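Local coordinates for protein cytochrome P450 (Picrophilus torridus, PDB 2RFB) that binds heme and probably acts as a monooxygenase, inserting one atom of molecular oxygen into a substrate, at residues R101-I106 and G188-T193; K122-Y127 and Y139-M144. All blocks are in the same frame, centred on the assembly; numbering follows the deposited sequence.

Interaction 1: R101-I106 and G188-T193; sequences RLPVNI and GGNETT. With HEM (protoporphyrin IX containing Fe), chain G.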
loop_
_atom_site.group_PDB
_atom_site.type_symbol
_atom_site.label_atom_id
_atom_site.label_comp_id
_atom_site.label_asym_id
_atom_site.label_seq_id
_atom_site.Cartn_x
_atom_site.Cartn_y
_atom_site.Cartn_z
ATOM N N ARG A 101 -3.341 -13.496 -2.074
ATOM C CA ARG A 101 -4.768 -13.815 -2.164
ATOM C C ARG A 101 -5.596 -13.113 -1.096
ATOM O O ARG A 101 -6.829 -12.892 -1.260
ATOM C CB ARG A 101 -5.010 -15.331 -2.102
ATOM C CG ARG A 101 -4.352 -16.145 -3.224
ATOM C CD ARG A 101 -5.285 -17.288 -3.682
ATOM N NE ARG A 101 -4.831 -18.625 -3.319
ATOM C CZ ARG A 101 -5.628 -19.681 -3.073
ATOM N NH1 ARG A 101 -6.958 -19.581 -3.107
ATOM N NH2 ARG A 101 -5.084 -20.846 -2.763
ATOM N N LEU A 102 -4.933 -12.809 0.008
ATOM C CA LEU A 102 -5.602 -12.276 1.171
ATOM C C LEU A 102 -6.132 -10.877 0.858
ATOM O O LEU A 102 -7.329 -10.664 0.911
ATOM C CB LEU A 102 -4.685 -12.308 2.418
ATOM C CG LEU A 102 -5.200 -11.549 3.655
ATOM C CD1 LEU A 102 -6.251 -12.346 4.415
ATOM C CD2 LEU A 102 -4.063 -11.189 4.595
ATOM N N PRO A 103 -5.256 -9.922 0.517
ATOM C CA PRO A 103 -5.684 -8.535 0.222
ATOM C C PRO A 103 -6.673 -8.451 -0.946
ATOM O O PRO A 103 -7.577 -7.619 -0.925
ATOM C CB PRO A 103 -4.371 -7.835 -0.125
ATOM C CG PRO A 103 -3.464 -8.995 -0.631
ATOM C CD PRO A 103 -3.792 -10.054 0.405
ATOM N N VAL A 104 -6.571 -9.340 -1.928
ATOM C CA VAL A 104 -7.525 -9.303 -3.016
ATOM C C VAL A 104 -8.917 -9.785 -2.630
ATOM O O VAL A 104 -9.888 -9.345 -3.209
ATOM C CB VAL A 104 -6.976 -9.990 -4.338
ATOM C CG1 VAL A 104 -6.927 -11.482 -4.243
ATOM C CG2 VAL A 104 -7.822 -9.582 -5.532
ATOM N N ASN A 105 -9.031 -10.715 -1.682
ATOM C CA ASN A 105 -10.358 -11.113 -1.157
ATOM C C ASN A 105 -10.980 -10.005 -0.325
ATOM O O ASN A 105 -12.163 -9.726 -0.437
ATOM C CB ASN A 105 -10.243 -12.353 -0.314
ATOM C CG ASN A 105 -10.405 -13.644 -1.134
ATOM O OD1 ASN A 105 -11.521 -14.054 -1.440
ATOM N ND2 ASN A 105 -9.302 -14.295 -1.458
ATOM N N ILE A 106 -10.162 -9.347 0.500
ATOM C CA ILE A 106 -10.673 -8.384 1.444
ATOM C C ILE A 106 -11.184 -7.181 0.669
ATOM O O ILE A 106 -12.289 -6.673 0.942
ATOM C CB ILE A 106 -9.566 -7.913 2.456
ATOM C CG1 ILE A 106 -9.007 -9.091 3.259
ATOM C CG2 ILE A 106 -10.110 -6.861 3.410
ATOM C CD1 ILE A 106 -10.072 -10.115 3.617
ATOM N N GLY A 188 -3.403 0.230 -4.941
ATOM C CA GLY A 188 -2.646 0.703 -3.796
ATOM C C GLY A 188 -2.729 -0.185 -2.579
ATOM O O GLY A 188 -1.941 -0.052 -1.649
ATOM N N GLY A 189 -3.678 -1.099 -2.535
ATOM C CA GLY A 189 -3.737 -1.948 -1.358
ATOM C C GLY A 189 -3.210 -3.384 -1.497
ATOM O O GLY A 189 -2.933 -4.036 -0.471
ATOM N N ASN A 190 -3.088 -3.884 -2.728
ATOM C CA ASN A 190 -2.721 -5.283 -2.938
ATOM C C ASN A 190 -1.220 -5.545 -2.761
ATOM O O ASN A 190 -0.832 -6.097 -1.751
ATOM C CB ASN A 190 -3.196 -5.749 -4.321
ATOM C CG ASN A 190 -4.629 -6.275 -4.323
ATOM O OD1 ASN A 190 -5.142 -6.598 -5.363
ATOM N ND2 ASN A 190 -5.242 -6.411 -3.167
ATOM N N GLU A 191 -0.376 -5.124 -3.716
ATOM C CA GLU A 191 1.048 -5.427 -3.656
ATOM C C GLU A 191 1.670 -4.964 -2.367
ATOM O O GLU A 191 2.539 -5.645 -1.821
ATOM C CB GLU A 191 1.843 -4.847 -4.843
ATOM C CG GLU A 191 3.337 -4.876 -4.582
ATOM C CD GLU A 191 4.248 -4.455 -5.778
ATOM O OE1 GLU A 191 3.966 -3.411 -6.474
ATOM O OE2 GLU A 191 5.289 -5.164 -5.965
ATOM N N THR A 192 1.273 -3.805 -1.885
ATOM C CA THR A 192 1.873 -3.307 -0.682
ATOM C C THR A 192 1.596 -4.218 0.506
ATOM O O THR A 192 2.501 -4.495 1.251
ATOM C CB THR A 192 1.435 -1.875 -0.327
ATOM O OG1 THR A 192 -0.003 -1.792 -0.314
ATOM C CG2 THR A 192 1.962 -0.887 -1.286
ATOM N N THR A 193 0.356 -4.672 0.685
ATOM C CA THR A 193 0.003 -5.593 1.765
ATOM C C THR A 193 0.685 -6.949 1.579
ATOM O O THR A 193 0.988 -7.651 2.573
ATOM C CB THR A 193 -1.524 -5.813 1.840
ATOM O OG1 THR A 193 -2.185 -4.572 2.096
ATOM C CG2 THR A 193 -1.894 -6.756 2.951
HETATM C CHA HEM G . -1.533 6.314 -0.524
HETATM C CHB HEM G . 1.894 3.264 1.278
HETATM C CHC HEM G . -1.689 -0.117 1.803
HETATM C CHD HEM G . -4.921 2.619 -0.624
HETATM C C1A HEM G . -0.323 5.782 -0.044
HETATM C C2A HEM G . 0.918 6.508 0.083
HETATM C C3A HEM G . 1.848 5.633 0.586
HETATM C C4A HEM G . 1.184 4.398 0.790
HETATM C CMA HEM G . 3.410 5.786 0.954
HETATM C CAA HEM G . 1.108 8.018 -0.299
HETATM C CBA HEM G . 1.554 8.205 -1.772
HETATM C CGA HEM G . 1.801 9.683 -1.907
HETATM O O1A HEM G . 1.879 10.430 -0.864
HETATM O O2A HEM G . 1.928 10.116 -3.069
HETATM C C1B HEM G . 1.212 2.076 1.609
HETATM C C2B HEM G . 1.724 0.953 2.357
HETATM C C3B HEM G . 0.672 0.074 2.442
HETATM C C4B HEM G . -0.456 0.619 1.788
HETATM C CMB HEM G . 3.221 0.902 2.898
HETATM C CAB HEM G . 0.376 -1.386 3.049
HETATM C CBB HEM G . 1.144 -1.987 4.090
HETATM C C1C HEM G . -2.975 0.278 1.290
HETATM C C2C HEM G . -4.314 -0.355 1.292
HETATM C C3C HEM G . -5.148 0.454 0.592
HETATM C C4C HEM G . -4.406 1.554 0.119
HETATM C CMC HEM G . -4.845 -1.717 1.933
HETATM C CAC HEM G . -6.696 0.259 0.341
HETATM C CBC HEM G . -7.234 0.285 -0.892
HETATM C C1D HEM G . -4.280 3.889 -0.808
HETATM C C2D HEM G . -4.860 5.040 -1.461
HETATM C C3D HEM G . -3.770 6.128 -1.423
HETATM C C4D HEM G . -2.687 5.549 -0.737
HETATM C CMD HEM G . -6.263 5.182 -2.132
HETATM C CAD HEM G . -3.725 7.601 -1.953
HETATM C CBD HEM G . -4.382 8.501 -0.883
HETATM C CGD HEM G . -4.390 9.926 -1.335
HETATM O O1D HEM G . -3.644 10.244 -2.316
HETATM O O2D HEM G . -5.142 10.748 -0.730
HETATM N NA HEM G . -0.136 4.475 0.419
HETATM N NB HEM G . -0.162 1.850 1.292
HETATM N NC HEM G . -3.115 1.458 0.559
HETATM N ND HEM G . -2.972 4.229 -0.388
HETATM FE FE HEM G . -1.722 3.089 0.625
#

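Interaction 2: K122-Y127 and Y139-M144; sequences KLWSDY and YVNNRM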
loop_
_atom_site.group_PDB
_atom_site.type_symbol
_atom_site.label_atom_id
_atom_site.label_comp_id
_atom_site.label_asym_id
_atom_site.label_seq_id
_atom_site.Cartn_x
_atom_site.Cartn_y
_atom_site.Cartn_z
ATOM N N LYS A 122 -10.670 -11.503 -9.535
ATOM C CA LYS A 122 -9.319 -11.860 -9.127
ATOM C C LYS A 122 -8.359 -11.913 -10.332
ATOM O O LYS A 122 -7.209 -11.475 -10.233
ATOM C CB LYS A 122 -9.323 -13.195 -8.371
ATOM C CG LYS A 122 -9.980 -13.182 -6.973
ATOM C CD LYS A 122 -10.483 -14.626 -6.700
ATOM C CE LYS A 122 -10.692 -14.999 -5.211
ATOM N NZ LYS A 122 -10.780 -16.532 -5.040
ATOM N N LEU A 123 -8.821 -12.415 -11.468
ATOM C CA LEU A 123 -8.003 -12.403 -12.683
ATOM C C LEU A 123 -7.717 -10.951 -13.106
ATOM O O LEU A 123 -6.568 -10.553 -13.281
ATOM C CB LEU A 123 -8.687 -13.197 -13.792
ATOM C CG LEU A 123 -7.846 -13.799 -14.921
ATOM C CD1 LEU A 123 -6.899 -14.890 -14.436
ATOM C CD2 LEU A 123 -8.778 -14.369 -15.997
ATOM N N TRP A 124 -8.756 -10.139 -13.200
ATOM C CA TRP A 124 -8.594 -8.745 -13.530
ATOM C C TRP A 124 -7.675 -8.064 -12.544
ATOM O O TRP A 124 -6.711 -7.395 -12.928
ATOM C CB TRP A 124 -9.957 -8.071 -13.536
ATOM C CG TRP A 124 -9.967 -6.654 -13.956
ATOM C CD1 TRP A 124 -9.723 -6.158 -15.200
ATOM C CD2 TRP A 124 -10.279 -5.528 -13.132
ATOM N NE1 TRP A 124 -9.864 -4.791 -15.208
ATOM C CE2 TRP A 124 -10.220 -4.381 -13.954
ATOM C CE3 TRP A 124 -10.628 -5.383 -11.787
ATOM C CZ2 TRP A 124 -10.480 -3.111 -13.475
ATOM C CZ3 TRP A 124 -10.896 -4.143 -11.325
ATOM C CH2 TRP A 124 -10.813 -3.004 -12.159
ATOM N N SER A 125 -7.954 -8.217 -11.262
ATOM C CA SER A 125 -7.040 -7.682 -10.240
ATOM C C SER A 125 -5.530 -8.067 -10.471
ATOM O O SER A 125 -4.656 -7.209 -10.453
ATOM C CB SER A 125 -7.523 -8.079 -8.850
ATOM O OG SER A 125 -6.481 -7.884 -7.895
ATOM N N ASP A 126 -5.238 -9.332 -10.737
ATOM C CA ASP A 126 -3.864 -9.729 -11.083
ATOM C C ASP A 126 -3.260 -8.988 -12.283
ATOM O O ASP A 126 -2.121 -8.499 -12.213
ATOM C CB ASP A 126 -3.796 -11.225 -11.367
ATOM C CG ASP A 126 -3.303 -12.026 -10.194
ATOM O OD1 ASP A 126 -2.907 -11.429 -9.140
ATOM O OD2 ASP A 126 -3.323 -13.283 -10.339
ATOM N N TYR A 127 -3.993 -8.903 -13.381
ATOM C CA TYR A 127 -3.526 -8.106 -14.503
ATOM C C TYR A 127 -3.222 -6.656 -14.159
ATOM O O TYR A 127 -2.292 -6.058 -14.712
ATOM C CB TYR A 127 -4.560 -8.114 -15.621
ATOM C CG TYR A 127 -4.601 -9.392 -16.427
ATOM C CD1 TYR A 127 -5.608 -10.323 -16.234
ATOM C CD2 TYR A 127 -3.631 -9.665 -17.377
ATOM C CE1 TYR A 127 -5.679 -11.471 -16.980
ATOM C CE2 TYR A 127 -3.684 -10.835 -18.142
ATOM C CZ TYR A 127 -4.707 -11.729 -17.923
ATOM O OH TYR A 127 -4.755 -12.879 -18.643
ATOM N N TYR A 139 -9.066 -8.915 -23.229
ATOM C CA TYR A 139 -10.277 -9.689 -23.042
ATOM C C TYR A 139 -10.798 -9.591 -21.616
ATOM O O TYR A 139 -11.963 -9.339 -21.401
ATOM C CB TYR A 139 -10.064 -11.154 -23.429
ATOM C CG TYR A 139 -11.297 -12.012 -23.239
ATOM C CD1 TYR A 139 -12.404 -11.860 -24.060
ATOM C CD2 TYR A 139 -11.354 -12.963 -22.234
ATOM C CE1 TYR A 139 -13.540 -12.635 -23.887
ATOM C CE2 TYR A 139 -12.472 -13.745 -22.052
ATOM C CZ TYR A 139 -13.560 -13.583 -22.882
ATOM O OH TYR A 139 -14.678 -14.350 -22.698
ATOM N N VAL A 140 -9.928 -9.781 -20.647
ATOM C CA VAL A 140 -10.339 -9.862 -19.267
ATOM C C VAL A 140 -10.767 -8.500 -18.737
ATOM O O VAL A 140 -11.783 -8.385 -18.052
ATOM C CB VAL A 140 -9.232 -10.526 -18.443
ATOM C CG1 VAL A 140 -9.245 -10.088 -17.003
ATOM C CG2 VAL A 140 -9.361 -12.047 -18.586
ATOM N N ASN A 141 -10.012 -7.463 -19.084
ATOM C CA ASN A 141 -10.389 -6.102 -18.764
ATOM C C ASN A 141 -11.755 -5.750 -19.371
ATOM O O ASN A 141 -12.522 -4.989 -18.783
ATOM C CB ASN A 141 -9.343 -5.143 -19.296
ATOM C CG ASN A 141 -9.492 -3.742 -18.751
ATOM O OD1 ASN A 141 -9.697 -2.814 -19.498
ATOM N ND2 ASN A 141 -9.356 -3.580 -17.448
ATOM N N ASN A 142 -12.061 -6.275 -20.546
ATOM C CA ASN A 142 -13.279 -5.846 -21.181
ATOM C C ASN A 142 -14.427 -6.536 -20.495
ATOM O O ASN A 142 -15.493 -5.954 -20.311
ATOM C CB ASN A 142 -13.281 -6.150 -22.677
ATOM C CG ASN A 142 -12.597 -5.085 -23.489
ATOM O OD1 ASN A 142 -12.175 -5.327 -24.611
ATOM N ND2 ASN A 142 -12.508 -3.896 -22.950
ATOM N N ARG A 143 -14.183 -7.788 -20.115
ATOM C CA ARG A 143 -15.133 -8.569 -19.383
ATOM C C ARG A 143 -15.377 -7.977 -18.005
ATOM O O ARG A 143 -16.533 -7.829 -17.626
ATOM C CB ARG A 143 -14.675 -10.004 -19.281
ATOM C CG ARG A 143 -15.757 -10.992 -19.726
ATOM C CD ARG A 143 -15.230 -12.385 -19.825
ATOM N NE ARG A 143 -16.320 -13.308 -20.078
ATOM C CZ ARG A 143 -16.924 -14.054 -19.156
ATOM N NH1 ARG A 143 -16.556 -14.009 -17.879
ATOM N NH2 ARG A 143 -17.915 -14.851 -19.528
ATOM N N MET A 144 -14.332 -7.606 -17.268
ATOM C CA MET A 144 -14.542 -7.082 -15.931
ATOM C C MET A 144 -15.284 -5.746 -15.918
ATOM O O MET A 144 -16.128 -5.515 -15.064
ATOM C CB MET A 144 -13.226 -6.931 -15.175
ATOM C CG MET A 144 -13.397 -6.677 -13.636
ATOM S SD MET A 144 -14.499 -7.911 -12.862
ATOM C CE MET A 144 -15.575 -6.829 -11.934
#

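Interaction 1: R101-I106 and G188-T193
Pro103 and Asn190 bring the two helix segments together, their CA atoms 5.4 Å apart, with axes near antiparallel (158°) that approach to 8.5 Å. The compact ring of Pro103 suits so close a pass: its CB lies 4.0 Å from CB of Thr193, and CG2 of Thr193 packs beside the same carbon. Asn190 leans across obliquely. Its ND2 sits 3.3 Å from C of Pro103, resting on the peptide without hydrogen-bonding to it, while OD1 lies against CB and CG2 of Val104. Helix 175-206 is the long I-helix of the cytochrome P450 fold, and helix 101-111 the E-helix; helix 298-315 closes in through Glu304, which touches Pro103 and Thr193. GGNETT fits the (A/G)Gx(D/E)T(T/S) signature over the heme, whose first threonine, here Thr192, probably takes part in oxygen activation, as in relatives. The helix is kinked, the backbone N of Glu191 and Thr192 having no bond to the preceding turn. Two hydroxyls bond back to carbonyls four residues earlier: Thr192 OG1 to Gly188 O (2.9 Å), from above the carbonyl plane, and Thr193 OG1 to Gly189 O (2.7 Å), within it. With chi1 at 52°, OG1 of Thr192 lies between backbone N and carbonyl carbon, and also 3.2 Å from heme CHC. A valine here would probably keep the bulk over the porphyrin but leave Gly188 O without its hydroxyl donor at the kink. Gly189 suits its place, since a CB on it would fall 2.9 Å from heme CMC.

Interaction 2: K122-Y127 and Y139-M144
Trp124 and Val140 are the residues of closest backbone approach between 122-127 and 139-144, on the F and G helices of the P450 fold, a pair linked by a short connection that in relatives roofs the substrate pocket. The axes come within 9.4 Å at a steep angle of 126°, and the large indole fills the angle between them. CG of Trp124 is anti to its N (chi1 -176°), which carries the ring off its own helix toward helix 136-153. At the root, CB of Trp124 meets both CG1 of Val140, at 4.1 Å, and the two methylenes of Met144. Beyond it Met144 lies over one ring face: its CB, near CG and CD1, stands 3.6 Å from the centroid of the five-membered ring of Trp124, close to the normal, a CH-pi contact. Farther across, Met144 CG is 3.4 Å from CD2 of Trp124 and continues over CE3. The sulfur bends off obliquely, Met144 SD being 5.3 Å from that Trp124 centroid in a Met-aromatic contact; the unbranched, flexible methionine can thus lay two methylenes flat on the indole. At the NE1 edge the side chain of Asn141 arrives with its amide plane only 20° from the ring plane. The indole also packs on Met183 and Ile186 of helix 175-206 and on Leu148, so it joins three helices. Branched Val140 serves three neighbours with its two methyls. CG2 meets CD2 of Leu123, which crosses it at about a right angle, at the partly exposed margin. CG1 of Val140, already against the tryptophan root, also reaches the ring of Tyr127, 3.7 Å from CD1.

The centres of interactions 1 and 2 lie 16 Å apart, within the helical part of the fold. Along the chain, helices 101-111, 118-129 and 136-153 follow one another before helix 175-206, so the pairing of 122-127 with 139-144 falls between the two halves of interaction 1. Helix 118-129 bridges them. Its Ser125, small enough to fit where the three helices meet, places OG 3.1 Å from Asn190 OD1 and 3.2 Å from Val104 CG2, while the preceding residue, Trp124, packs on helix 175-206. Interaction 1 borders the heme directly; interaction 2, farther out, thus joins the outer helix pair to the same central helix.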